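Local coordinates for MsStt7d protein (Micromonas, PDB 4IX3) that probably phosphorylates proteins with ATP as a homolog of the state transition kinase Stt7, here represented by its magnesium-bound catalytic domain, at residues 67-72 and 187-192; 71-74 and 79-82. All blocks are in the same frame, centred on the assembly; numbering follows the deposited sequence.

Contact 1: residues 67-72 and 187-192; sequences MDVNYH and IDLGAA. With MG (magnesium ion), chain E.
The DLG sequence D188-L189-G190, counterpart of the DFG motif of protein kinases, packs through L189 against V69 and N70 of helix 59-76, the kinase helix αC. L189 points toward the helix while D188 points away from it, to the metal, a layout consistent with a DFG-in state. By comparison with other kinases, L189 and N70 probably take two positions of the regulatory spine, and L189 also touches H166. The side chains of N70 and L189 cross obliquely, with N70 OD1 3.6 Å from L189 CD1. The amide is gripped at both ends. N70 OD1 accepts from W111 NE1, and N70 ND2 donates to E66 O and to a water at 3.0 Å. The same water accepts from L189 N at 2.8 Å, bridging helix and motif. With a leucine in place of N70, W111 NE1 would probably lose its acceptor and the water bridge from helix to motif would be broken. V69 holds CG1 anti to its backbone N (chi1 172°), and this methyl lies 4.0 Å from A192 CB. L189 to A192 forms a type I turn that brings A192 back to the helix. On the far side, D188 OD2 binds magnesium at 2.1 Å, with D168 and four waters completing the shell. D188 OD1 closes an Asx turn: G190 N donates to it at 3.0 Å, 45° out of the carboxylate plane.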
ATOM      1  N   MET B  67     -15.614  -5.497  -1.869  1.00 11.35           N
ATOM      2  CA  MET B  67     -16.546  -6.615  -1.984  1.00 12.08           C
ATOM      3  C   MET B  67     -17.930  -6.130  -2.387  1.00 11.79           C
ATOM      4  O   MET B  67     -18.495  -6.705  -3.349  1.00 11.96           O
ATOM      5  CB  MET B  67     -16.595  -7.335  -0.633  1.00 11.68           C
ATOM      6  CG  MET B  67     -17.566  -8.507  -0.683  1.00 12.47           C
ATOM      7  SD  MET B  67     -17.474  -9.563   0.821  1.00 14.43           S
ATOM      8  CE  MET B  67     -18.156  -8.450   2.033  1.00 17.13           C
ATOM      9  N   ASP B  68     -18.458  -5.136  -1.678  1.00 11.55           N
ATOM     10  CA  ASP B  68     -19.794  -4.622  -1.963  1.00 12.45           C
ATOM     11  C   ASP B  68     -19.865  -4.134  -3.439  1.00 11.75           C
ATOM     12  O   ASP B  68     -20.867  -4.388  -4.167  1.00 12.68           O
ATOM     13  CB  ASP B  68     -20.144  -3.431  -1.064  1.00 14.84           C
ATOM     14  CG  ASP B  68     -20.305  -3.798   0.410  1.00 20.47           C
ATOM     15  OD1 ASP B  68     -20.550  -4.979   0.715  1.00 24.24           O
ATOM     16  OD2 ASP B  68     -20.258  -2.856   1.261  1.00 23.67           O
ATOM     17  N   VAL B  69     -18.871  -3.353  -3.866  1.00 11.48           N
ATOM     18  CA  VAL B  69     -18.891  -2.802  -5.242  1.00 10.75           C
ATOM     19  C   VAL B  69     -18.787  -3.972  -6.219  1.00 10.53           C
ATOM     20  O   VAL B  69     -19.451  -3.943  -7.275  1.00 12.18           O
ATOM     21  CB  VAL B  69     -17.772  -1.744  -5.452  1.00 11.68           C
ATOM     22  CG1 VAL B  69     -17.680  -1.338  -6.925  1.00 13.09           C
ATOM     23  CG2 VAL B  69     -17.991  -0.545  -4.539  1.00 14.20           C
ATOM     24  N   ASN B  70     -18.000  -5.014  -5.942  1.00 11.50           N
ATOM     25  CA  ASN B  70     -17.962  -6.187  -6.829  1.00 11.00           C
ATOM     26  C   ASN B  70     -19.301  -6.893  -6.912  1.00 11.28           C
ATOM     27  O   ASN B  70     -19.688  -7.291  -7.998  1.00 11.48           O
ATOM     28  CB  ASN B  70     -16.895  -7.186  -6.401  1.00 12.52           C
ATOM     29  CG  ASN B  70     -15.561  -6.914  -7.070  1.00  9.86           C
ATOM     30  OD1 ASN B  70     -15.329  -7.375  -8.186  1.00 11.45           O
ATOM     31  ND2 ASN B  70     -14.681  -6.172  -6.395  1.00 11.30           N
ATOM     32  N   TYR B  71     -20.046  -6.969  -5.821  1.00 12.66           N
ATOM     33  CA  TYR B  71     -21.386  -7.558  -5.925  1.00 12.81           C
ATOM     34  C   TYR B  71     -22.262  -6.669  -6.790  1.00 12.61           C
ATOM     35  O   TYR B  71     -23.059  -7.163  -7.594  1.00 13.69           O
ATOM     36  CB  TYR B  71     -22.018  -7.746  -4.537  1.00 14.54           C
ATOM     37  CG  TYR B  71     -21.557  -9.005  -3.838  1.00 12.80           C
ATOM     38  CD1 TYR B  71     -22.038 -10.251  -4.234  1.00 13.61           C
ATOM     39  CD2 TYR B  71     -20.727  -8.957  -2.725  1.00 13.33           C
ATOM     40  CE1 TYR B  71     -21.685 -11.445  -3.594  1.00 14.73           C
ATOM     41  CE2 TYR B  71     -20.394 -10.132  -2.046  1.00 14.38           C
ATOM     42  CZ  TYR B  71     -20.826 -11.365  -2.494  1.00 14.20           C
ATOM     43  OH  TYR B  71     -20.455 -12.515  -1.833  1.00 15.39           O
ATOM     44  N   HIS B  72     -22.171  -5.351  -6.619  1.00 12.24           N
ATOM     45  CA  HIS B  72     -22.964  -4.430  -7.449  1.00 11.73           C
ATOM     46  C   HIS B  72     -22.654  -4.601  -8.928  1.00 11.47           C
ATOM     47  O   HIS B  72     -23.580  -4.599  -9.761  1.00 13.99           O
ATOM     48  CB  HIS B  72     -22.722  -2.985  -7.003  1.00 13.51           C
ATOM     49  CG  HIS B  72     -23.627  -1.984  -7.649  1.00 13.35           C
ATOM     50  ND1 HIS B  72     -24.931  -1.847  -7.308  1.00 16.83           N
ATOM     51  CD2 HIS B  72     -23.356  -1.043  -8.634  1.00 14.61           C
ATOM     52  CE1 HIS B  72     -25.466  -0.866  -8.059  1.00 19.07           C
ATOM     53  NE2 HIS B  72     -24.490  -0.356  -8.851  1.00 14.71           N
ATOM     54  N   ILE B 187      -9.767  -4.908 -14.056  1.00 10.43           N
ATOM     55  CA  ILE B 187      -9.681  -5.488 -12.734  1.00  9.47           C
ATOM     56  C   ILE B 187      -9.614  -4.345 -11.723  1.00  9.79           C
ATOM     57  O   ILE B 187      -9.449  -3.165 -12.083  1.00 11.26           O
ATOM     58  CB  ILE B 187      -8.463  -6.386 -12.544  1.00 11.44           C
ATOM     59  CG1 ILE B 187      -7.153  -5.632 -12.800  1.00 12.80           C
ATOM     60  CG2 ILE B 187      -8.572  -7.610 -13.461  1.00 17.45           C
ATOM     61  CD1 ILE B 187      -5.945  -6.295 -12.133  1.00 18.77           C
ATOM     62  N   ASP B 188      -9.697  -4.715 -10.436  1.00 11.27           N
ATOM     63  CA  ASP B 188      -9.293  -3.865  -9.319  1.00 11.48           C
ATOM     64  C   ASP B 188     -10.290  -2.729  -9.056  1.00 11.67           C
ATOM     65  O   ASP B 188     -10.051  -1.545  -9.406  1.00 11.85           O
ATOM     66  CB  ASP B 188      -7.868  -3.334  -9.482  1.00 12.17           C
ATOM     67  CG  ASP B 188      -7.512  -2.404  -8.340  1.00 15.93           C
ATOM     68  OD1 ASP B 188      -8.090  -2.562  -7.219  1.00 14.42           O
ATOM     69  OD2 ASP B 188      -6.704  -1.437  -8.618  1.00 16.01           O
ATOM     70  N   LEU B 189     -11.400  -3.076  -8.406  1.00 10.89           N
ATOM     71  CA  LEU B 189     -12.359  -2.114  -7.938  1.00 11.09           C
ATOM     72  C   LEU B 189     -12.035  -1.687  -6.494  1.00 11.42           C
ATOM     73  O   LEU B 189     -12.880  -1.123  -5.790  1.00 12.03           O
ATOM     74  CB  LEU B 189     -13.778  -2.704  -8.005  1.00 11.25           C
ATOM     75  CG  LEU B 189     -14.290  -2.948  -9.419  1.00 11.36           C
ATOM     76  CD1 LEU B 189     -15.400  -3.981  -9.449  1.00 13.97           C
ATOM     77  CD2 LEU B 189     -14.652  -1.681 -10.183  1.00 14.88           C
ATOM     78  N   GLY B 190     -10.759  -1.798  -6.112  1.00 12.03           N
ATOM     79  CA  GLY B 190     -10.374  -1.474  -4.724  1.00 12.22           C
ATOM     80  C   GLY B 190     -10.494  -0.003  -4.348  1.00 12.93           C
ATOM     81  O   GLY B 190     -10.655   0.351  -3.186  1.00 16.19           O
ATOM     82  N   ALA B 191     -10.445   0.889  -5.338  1.00 13.04           N
ATOM     83  CA  ALA B 191     -10.661   2.309  -5.088  1.00 14.76           C
ATOM     84  C   ALA B 191     -11.974   2.819  -5.657  1.00 12.81           C
ATOM     85  O   ALA B 191     -12.261   4.009  -5.627  1.00 14.23           O
ATOM     86  CB  ALA B 191      -9.519   3.141  -5.658  1.00 21.82           C
ATOM     87  N   ALA B 192     -12.790   1.905  -6.177  1.00 11.97           N
ATOM     88  CA  ALA B 192     -13.983   2.316  -6.844  1.00 12.60           C
ATOM     89  C   ALA B 192     -15.013   2.896  -5.878  1.00 13.64           C
ATOM     90  O   ALA B 192     -15.101   2.517  -4.685  1.00 15.49           O
ATOM     91  CB  ALA B 192     -14.581   1.132  -7.577  1.00 12.70           C
TER
HETATM   92 MG    MG E 601      -5.636  -0.010  -7.568  1.00 18.83          MG
HETATM   93  O   HOH W   1     -11.943  -5.730  -7.536  1.00 11.29           O
HETATM   94  O   HOH W   2      -7.397   0.901  -6.972  1.00 21.20           O
HETATM   95  O   HOH W   3      -5.913  -1.365  -5.940  1.00 24.32           O
HETATM   96  O   HOH W   4      -3.982  -1.039  -8.060  1.00 21.73           O
HETATM   97  O   HOH W   5      -4.601   1.249  -6.407  1.00 21.12           O

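Contact 2: residues 71-74 and 79-82; sequences YHVH and GTCA
V73 CG1 comes up to the adjacent T80 OG1 and C81 SG, and these three buried side chains make up the whole contact. The methyl lies 3.7 Å from T80 OG1 and 4.1 Å from C81 SG. It reaches them because CG1 is anti to the backbone N of V73 (chi1 170°). T80 OG1 stands between its own backbone N and carbonyl carbon (chi1 60°). Its polar need is met by A77 O, to which it is hydrogen-bonded. The hydroxyl therefore meets the V73 methyl by van der Waals contact, while its bond ties T80 back to the loop just before it. This is the αC-β4 loop of the kinase fold, where the chain leaves helix 59-76 and heads for strand 84-90. L159 of helix 141-161 touches both V73 and T80, which places the packed side of the loop on the C-lobe. The backbone of T80 and of A82 also bonds to L186. The outer side is looser. The side chain of H74 starts out away from the loop, with H74 O bonded to K78 NZ. G79 is exposed, and its positive phi of 86° belongs to the bend that carries the chain into T80.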
ATOM      1  N   TYR B  71     -20.046  -6.969  -5.821  1.00 12.66           N
ATOM      2  CA  TYR B  71     -21.386  -7.558  -5.925  1.00 12.81           C
ATOM      3  C   TYR B  71     -22.262  -6.669  -6.790  1.00 12.61           C
ATOM      4  O   TYR B  71     -23.059  -7.163  -7.594  1.00 13.69           O
ATOM      5  CB  TYR B  71     -22.018  -7.746  -4.537  1.00 14.54           C
ATOM      6  CG  TYR B  71     -21.557  -9.005  -3.838  1.00 12.80           C
ATOM      7  CD1 TYR B  71     -22.038 -10.251  -4.234  1.00 13.61           C
ATOM      8  CD2 TYR B  71     -20.727  -8.957  -2.725  1.00 13.33           C
ATOM      9  CE1 TYR B  71     -21.685 -11.445  -3.594  1.00 14.73           C
ATOM     10  CE2 TYR B  71     -20.394 -10.132  -2.046  1.00 14.38           C
ATOM     11  CZ  TYR B  71     -20.826 -11.365  -2.494  1.00 14.20           C
ATOM     12  OH  TYR B  71     -20.455 -12.515  -1.833  1.00 15.39           O
ATOM     13  N   HIS B  72     -22.171  -5.351  -6.619  1.00 12.24           N
ATOM     14  CA  HIS B  72     -22.964  -4.430  -7.449  1.00 11.73           C
ATOM     15  C   HIS B  72     -22.654  -4.601  -8.928  1.00 11.47           C
ATOM     16  O   HIS B  72     -23.580  -4.599  -9.761  1.00 13.99           O
ATOM     17  CB  HIS B  72     -22.722  -2.985  -7.003  1.00 13.51           C
ATOM     18  CG  HIS B  72     -23.627  -1.984  -7.649  1.00 13.35           C
ATOM     19  ND1 HIS B  72     -24.931  -1.847  -7.308  1.00 16.83           N
ATOM     20  CD2 HIS B  72     -23.356  -1.043  -8.634  1.00 14.61           C
ATOM     21  CE1 HIS B  72     -25.466  -0.866  -8.059  1.00 19.07           C
ATOM     22  NE2 HIS B  72     -24.490  -0.356  -8.851  1.00 14.71           N
ATOM     23  N   VAL B  73     -21.369  -4.647  -9.253  1.00 11.03           N
ATOM     24  CA  VAL B  73     -20.934  -4.800 -10.659  1.00 12.89           C
ATOM     25  C   VAL B  73     -21.330  -6.155 -11.237  1.00 12.75           C
ATOM     26  O   VAL B  73     -21.736  -6.250 -12.406  1.00 13.71           O
ATOM     27  CB  VAL B  73     -19.418  -4.565 -10.793  1.00 11.59           C
ATOM     28  CG1 VAL B  73     -18.897  -4.954 -12.181  1.00 13.59           C
ATOM     29  CG2 VAL B  73     -19.143  -3.091 -10.531  1.00 13.06           C
ATOM     30  N   HIS B  74     -21.263  -7.199 -10.423  1.00 13.19           N
ATOM     31  CA  HIS B  74     -21.669  -8.510 -10.878  1.00 12.46           C
ATOM     32  C   HIS B  74     -23.171  -8.509 -11.214  1.00 14.26           C
ATOM     33  O   HIS B  74     -23.593  -9.112 -12.211  1.00 16.34           O
ATOM     34  CB  HIS B  74     -21.405  -9.535  -9.786  1.00 15.39           C
ATOM     35  CG  HIS B  74     -21.828 -10.914 -10.189  1.00 15.15           C
ATOM     36  ND1 HIS B  74     -21.008 -11.765 -10.831  1.00 20.37           N
ATOM     37  CD2 HIS B  74     -23.057 -11.555 -10.059  1.00 18.02           C
ATOM     38  CE1 HIS B  74     -21.654 -12.926 -11.044  1.00 24.75           C
ATOM     39  NE2 HIS B  74     -22.905 -12.799 -10.565  1.00 24.87           N
ATOM     40  N   GLY B  79     -19.310  -8.595 -17.392  1.00 14.07           N
ATOM     41  CA  GLY B  79     -18.354  -8.567 -18.490  1.00 15.01           C
ATOM     42  C   GLY B  79     -17.515  -7.314 -18.541  1.00 11.38           C
ATOM     43  O   GLY B  79     -16.534  -7.321 -19.313  1.00 14.80           O
ATOM     44  N   THR B  80     -17.826  -6.290 -17.736  1.00 11.89           N
ATOM     45  CA  THR B  80     -16.944  -5.107 -17.709  1.00 10.27           C
ATOM     46  C   THR B  80     -15.632  -5.409 -16.988  1.00 10.86           C
ATOM     47  O   THR B  80     -14.591  -4.854 -17.375  1.00 11.66           O
ATOM     48  CB  THR B  80     -17.614  -3.886 -17.083  1.00 11.56           C
ATOM     49  OG1 THR B  80     -17.999  -4.161 -15.733  1.00 12.46           O
ATOM     50  CG2 THR B  80     -18.819  -3.424 -17.915  1.00 13.21           C
ATOM     51  N   CYS B  81     -15.727  -6.205 -15.917  1.00 11.25           N
ATOM     52  CA  CYS B  81     -14.589  -6.464 -15.036  1.00 10.48           C
ATOM     53  C   CYS B  81     -14.341  -7.954 -14.881  1.00 10.65           C
ATOM     54  O   CYS B  81     -15.230  -8.765 -15.247  1.00 12.45           O
ATOM     55  CB  CYS B  81     -14.907  -5.852 -13.682  1.00 12.13           C
ATOM     56  SG  CYS B  81     -15.173  -4.078 -13.651  1.00 11.81           S
ATOM     57  N   ALA B  82     -13.208  -8.368 -14.323  1.00  9.76           N
ATOM     58  CA  ALA B  82     -12.987  -9.770 -14.019  1.00 11.09           C
ATOM     59  C   ALA B  82     -14.177 -10.360 -13.246  1.00 10.89           C
ATOM     60  O   ALA B  82     -14.730  -9.737 -12.303  1.00 11.61           O
ATOM     61  CB  ALA B  82     -11.741  -9.952 -13.183  1.00 12.62           C
TER

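Contacts 1 and 2 have centres about 8 Å apart and share Y71 and H72 on helix 59-76. Along the chain the helix comes first, then the 79-82 loop at its end. Segment 187-192 follows more than a hundred residues later, between strands 183-186 and 193-194. The two contacts merge into one apolar patch. L189 CD1 lies 4.0 Å from V73 CG2 and 4.2 Å from C81 SG, and I187 CG2 meets A82 CB at 4.0 Å. Successive turns of helix αC thus face the DLG motif and the αC-β4 loop. The patch joins the N-lobe helix to the magnesium-binding segment of the kinase domain.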